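Local coordinates for cytoplasmic export protein 1 (Saccharomyces cerevisiae, PDB 3VWA) that binds tRNA and takes part in its nuclear export, possibly handing aminoacylated tRNA from export receptors at the nuclear pore to the translation machinery, at residues 472-477 against 510-515; 479-484 against 517-522. All blocks are in the same frame, centred on the assembly; numbering follows the deposited sequence.

Interaction 1. Residues 472-477 against 510-515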
# COMPACT_ATOMS: atom_id res chain seq x y z
N PRO A 472 27.53 -36.23 13.71
CA PRO A 472 27.56 -37.48 12.90
C PRO A 472 27.47 -37.23 11.39
O PRO A 472 28.07 -37.96 10.61
CB PRO A 472 26.33 -38.27 13.36
CG PRO A 472 25.50 -37.33 14.20
CD PRO A 472 26.46 -36.26 14.72
N GLN A 473 26.73 -36.20 10.98
CA GLN A 473 26.66 -35.92 9.56
C GLN A 473 27.73 -34.94 9.11
O GLN A 473 28.17 -34.12 9.90
CB GLN A 473 25.27 -35.44 9.23
CG GLN A 473 24.22 -36.38 9.78
CD GLN A 473 24.23 -37.70 9.07
OE1 GLN A 473 24.28 -37.73 7.84
NE2 GLN A 473 24.19 -38.82 9.83
N VAL A 474 28.14 -35.05 7.84
CA VAL A 474 29.21 -34.23 7.27
C VAL A 474 28.80 -32.77 7.08
O VAL A 474 29.62 -31.86 7.23
CB VAL A 474 29.75 -34.85 5.95
CG1 VAL A 474 30.66 -33.90 5.15
CG2 VAL A 474 30.54 -36.11 6.26
N LYS A 475 27.53 -32.51 6.79
CA LYS A 475 27.15 -31.16 6.40
C LYS A 475 27.39 -30.10 7.50
O LYS A 475 27.87 -29.03 7.18
CB LYS A 475 25.72 -31.11 5.85
CG LYS A 475 25.42 -29.82 5.07
CD LYS A 475 24.04 -29.86 4.38
CE LYS A 475 23.85 -28.66 3.45
NZ LYS A 475 22.60 -28.71 2.63
N PRO A 476 27.03 -30.39 8.77
CA PRO A 476 27.23 -29.42 9.87
C PRO A 476 28.70 -29.22 10.26
O PRO A 476 29.07 -28.14 10.74
CB PRO A 476 26.43 -30.03 11.03
CG PRO A 476 25.40 -30.94 10.32
CD PRO A 476 26.20 -31.54 9.20
N ARG A 477 29.53 -30.22 9.99
CA ARG A 477 30.97 -30.09 10.17
C ARG A 477 31.52 -29.10 9.16
O ARG A 477 32.23 -28.14 9.52
CB ARG A 477 31.64 -31.47 10.08
CG ARG A 477 30.85 -32.54 10.86
CD ARG A 477 31.74 -33.58 11.51
NE ARG A 477 32.42 -34.39 10.53
CZ ARG A 477 31.93 -35.53 10.03
NH1 ARG A 477 30.77 -36.00 10.45
NH2 ARG A 477 32.61 -36.18 9.11
N ASP A 510 39.34 -35.85 10.67
CA ASP A 510 37.97 -36.26 10.43
C ASP A 510 37.97 -37.44 9.45
O ASP A 510 38.84 -37.52 8.59
CB ASP A 510 37.26 -35.09 9.80
CG ASP A 510 35.75 -35.20 9.87
OD1 ASP A 510 35.15 -35.68 8.88
OD2 ASP A 510 35.16 -34.75 10.89
N LYS A 511 36.97 -38.31 9.56
CA LYS A 511 36.80 -39.45 8.62
C LYS A 511 36.44 -39.01 7.22
O LYS A 511 36.63 -39.76 6.27
CB LYS A 511 35.71 -40.41 9.10
CG LYS A 511 35.93 -40.95 10.51
CD LYS A 511 34.63 -41.25 11.23
CE LYS A 511 34.77 -41.08 12.74
NZ LYS A 511 33.47 -41.27 13.44
N SER A 512 35.89 -37.81 7.08
CA SER A 512 35.43 -37.35 5.77
C SER A 512 36.58 -36.69 5.02
O SER A 512 37.19 -35.75 5.52
CB SER A 512 34.26 -36.39 5.96
OG SER A 512 34.07 -35.60 4.80
N PRO A 513 36.92 -37.19 3.81
CA PRO A 513 38.09 -36.54 3.17
C PRO A 513 37.86 -35.04 2.91
O PRO A 513 38.81 -34.23 2.97
CB PRO A 513 38.27 -37.29 1.83
CG PRO A 513 37.07 -38.19 1.68
CD PRO A 513 36.25 -38.18 2.94
N ILE A 514 36.61 -34.67 2.66
CA ILE A 514 36.35 -33.28 2.30
C ILE A 514 36.53 -32.35 3.53
O ILE A 514 37.00 -31.23 3.40
CB ILE A 514 35.06 -33.04 1.45
CG1 ILE A 514 34.08 -32.09 2.12
CG2 ILE A 514 34.41 -34.32 0.89
CD1 ILE A 514 33.49 -31.12 1.12
N VAL A 515 36.22 -32.86 4.73
CA VAL A 515 36.44 -32.07 5.95
C VAL A 515 37.90 -31.95 6.23
O VAL A 515 38.37 -30.85 6.58
CB VAL A 515 35.74 -32.69 7.18
CG1 VAL A 515 36.17 -31.97 8.46
CG2 VAL A 515 34.24 -32.68 7.01

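Interaction 2. Residues 479-484 against 517-522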
# COMPACT_ATOMS: atom_id res chain seq x y z
N ALA A 479 29.85 -26.80 7.80
CA ALA A 479 29.31 -25.51 8.13
C ALA A 479 30.13 -24.89 9.28
O ALA A 479 30.22 -23.70 9.39
CB ALA A 479 27.83 -25.62 8.55
N ALA A 480 30.66 -25.70 10.17
CA ALA A 480 31.54 -25.15 11.21
C ALA A 480 32.80 -24.55 10.59
O ALA A 480 33.17 -23.41 10.86
CB ALA A 480 31.91 -26.22 12.23
N LEU A 481 33.43 -25.31 9.70
CA LEU A 481 34.67 -24.85 9.09
C LEU A 481 34.41 -23.57 8.36
O LEU A 481 35.29 -22.70 8.30
CB LEU A 481 35.20 -25.90 8.13
CG LEU A 481 35.59 -27.20 8.77
CD1 LEU A 481 36.03 -28.19 7.68
CD2 LEU A 481 36.73 -26.92 9.74
N TYR A 482 33.22 -23.45 7.78
CA TYR A 482 32.88 -22.23 7.04
C TYR A 482 32.80 -21.00 7.97
O TYR A 482 33.38 -19.94 7.72
CB TYR A 482 31.53 -22.41 6.33
CG TYR A 482 31.03 -21.15 5.63
CD1 TYR A 482 31.65 -20.71 4.45
CD2 TYR A 482 29.93 -20.41 6.13
CE1 TYR A 482 31.21 -19.57 3.79
CE2 TYR A 482 29.48 -19.26 5.48
CZ TYR A 482 30.13 -18.84 4.30
OH TYR A 482 29.72 -17.73 3.61
N GLY A 483 32.04 -21.16 9.05
CA GLY A 483 31.90 -20.09 10.00
C GLY A 483 33.20 -19.76 10.67
O GLY A 483 33.41 -18.62 11.06
N LEU A 484 34.09 -20.74 10.80
CA LEU A 484 35.45 -20.46 11.35
C LEU A 484 36.30 -19.66 10.38
O LEU A 484 37.10 -18.80 10.79
CB LEU A 484 36.16 -21.75 11.74
CG LEU A 484 35.70 -22.41 13.05
CD1 LEU A 484 35.93 -23.92 13.07
CD2 LEU A 484 36.57 -21.78 14.13
N GLY A 517 40.27 -32.03 4.20
CA GLY A 517 40.90 -31.12 3.19
C GLY A 517 40.60 -29.66 3.54
O GLY A 517 41.50 -28.79 3.54
N ARG A 518 39.34 -29.35 3.84
CA ARG A 518 39.02 -27.95 4.22
C ARG A 518 39.61 -27.57 5.54
O ARG A 518 40.01 -26.45 5.71
CB ARG A 518 37.52 -27.65 4.19
CG ARG A 518 36.89 -28.07 2.86
CD ARG A 518 35.42 -27.75 2.81
NE ARG A 518 34.93 -27.94 1.45
CZ ARG A 518 33.75 -27.50 1.03
NH1 ARG A 518 32.97 -26.86 1.88
NH2 ARG A 518 33.37 -27.71 -0.21
N ALA A 519 39.72 -28.50 6.49
CA ALA A 519 40.19 -28.13 7.82
C ALA A 519 41.65 -27.76 7.73
O ALA A 519 42.13 -26.91 8.48
CB ALA A 519 40.02 -29.27 8.79
N LYS A 520 42.39 -28.47 6.88
CA LYS A 520 43.82 -28.21 6.73
C LYS A 520 44.07 -26.77 6.21
O LYS A 520 44.95 -26.06 6.70
CB LYS A 520 44.51 -29.25 5.83
CG LYS A 520 46.00 -28.98 5.68
CD LYS A 520 46.78 -30.22 5.22
CE LYS A 520 47.26 -30.04 3.80
NZ LYS A 520 48.34 -29.02 3.72
N ILE A 521 43.24 -26.34 5.27
CA ILE A 521 43.44 -25.05 4.65
C ILE A 521 43.08 -23.97 5.66
O ILE A 521 43.73 -22.98 5.78
CB ILE A 521 42.63 -24.96 3.34
CG1 ILE A 521 43.14 -25.97 2.29
CG2 ILE A 521 42.72 -23.55 2.77
CD1 ILE A 521 42.22 -26.12 1.04
N LEU A 522 42.03 -24.20 6.43
CA LEU A 522 41.58 -23.30 7.46
C LEU A 522 42.61 -23.15 8.55
O LEU A 522 42.99 -22.04 8.94
CB LEU A 522 40.32 -23.93 8.03
CG LEU A 522 39.19 -23.11 8.63
CD1 LEU A 522 38.76 -23.72 9.95
CD2 LEU A 522 39.33 -21.59 8.64

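Interaction 1. Residues 472-477 against 510-515
D510 OD1 is gripped by two donors, one from each segment. From across the contact comes R477 NH2 to D510 OD1, 2.6 Å, with an N-H...O angle of 152°, on the syn lone pair; from its own segment comes S512 N to D510 OD1, 2.9 Å, on the anti side and out of the carboxylate plane, closing an Asx turn. The second limb of the salt bridge, R477 NE to D510 OD2, is weak: its 2.8 Å length is short enough, but the N-H points well off the acceptor. The 37° between the guanidinium and carboxylate planes is consistent with one bond being straighter than the other. The two side chains come from opposite directions, and OD1 sits at the guanidinium edge, tilted somewhat out of its plane. The R477 chain is bent at chi2 and chi3, which folds the guanidinium back over V474, whose CA lies against one face. There NH1 also turns to the loop that leads into helix 474-487, weakly to P472 O and by a further bond to D471 O.

Apolar contacts fill in beside the ion pair. V474 CG2 touches S512 CB at 3.7 Å, and V474 CG1 stands 4.2 Å from V515 CG2, which also approaches R477 CB. S512 is the N-cap of helix 513-536: with OG anti to its backbone N (chi1 160°), S512 OG accepts a weak capping bond from V515 N, 3.5 Å long. The contact thus joins the N-terminal ends of two helices of the HEAT-repeat solenoid, the second within HEAT repeat 2. D510 OD1 accepts from both R477 NH2 and S512 N. Held by a buried arginine and a backbone N-H just ahead of a helix start, the carboxylate is probably stabilised in its charged form.

Interaction 2. Residues 479-484 against 517-522
L481 is the first residue of 479-484 to reach across, and its two methyl groups divide the work. L481 CD1 points to the backbone of the facing helix, 3.8 Å from R518 CB and 3.9 Å from A519 N; L481 CD2 lies 4.2 Å from A519 CB and 3.8 Å from L522 CD1. With CG anti to the carbonyl carbon (chi1 -64°), the side chain carries this fork into the interface. L481 CA and A519 CA are 6.5 Å apart, the nearest CA pair of the two segments, consistent with the small side chain of A519. R518 contributes its CB, after which its extended chain leads away from helix 474-487.

The segment axes come within 10.1 Å and run in the same direction, 17° apart. Such near-parallel helix packing fits the HEAT-repeat solenoid, and 517-522 falls within HEAT repeat 2.

One turn further along, L484 CB meets L522 CD1 at 3.7 Å. L522 CG, anti to its backbone N (chi1 -151°), directs CD1 to a point where it touches both leucines of the first helix. Cutting L522 back to an alanine takes away CG and both methyls and is likely to leave a gap between L481 CD2 and L484 CB. Beyond this pairing, L484 also packs on F465, I500 and I504, while its carbonyl O accepts a hydrogen bond from Y526 OH, farther down helix 513-536.

Overall arrangement
From the N terminus, the chain passes the mixed strand-and-helix kinase-like part and a long run of paired helices before reaching 472-477, the loop and first turn of helix 474-487, followed by 479-484 on the same helix. It then turns through helix 493-504 and comes back to 510-515 and 517-522 at the start of helix 513-536. Each contact closes a loop of 32 residues, and the two loops cross because their segments alternate. Their centres are 10 Å apart, and V515 O packs against L481 CD1 to join them. Together interactions 1 and 2 clamp helix 513-536 to helix 474-487 near the C-terminal end of the modelled chain.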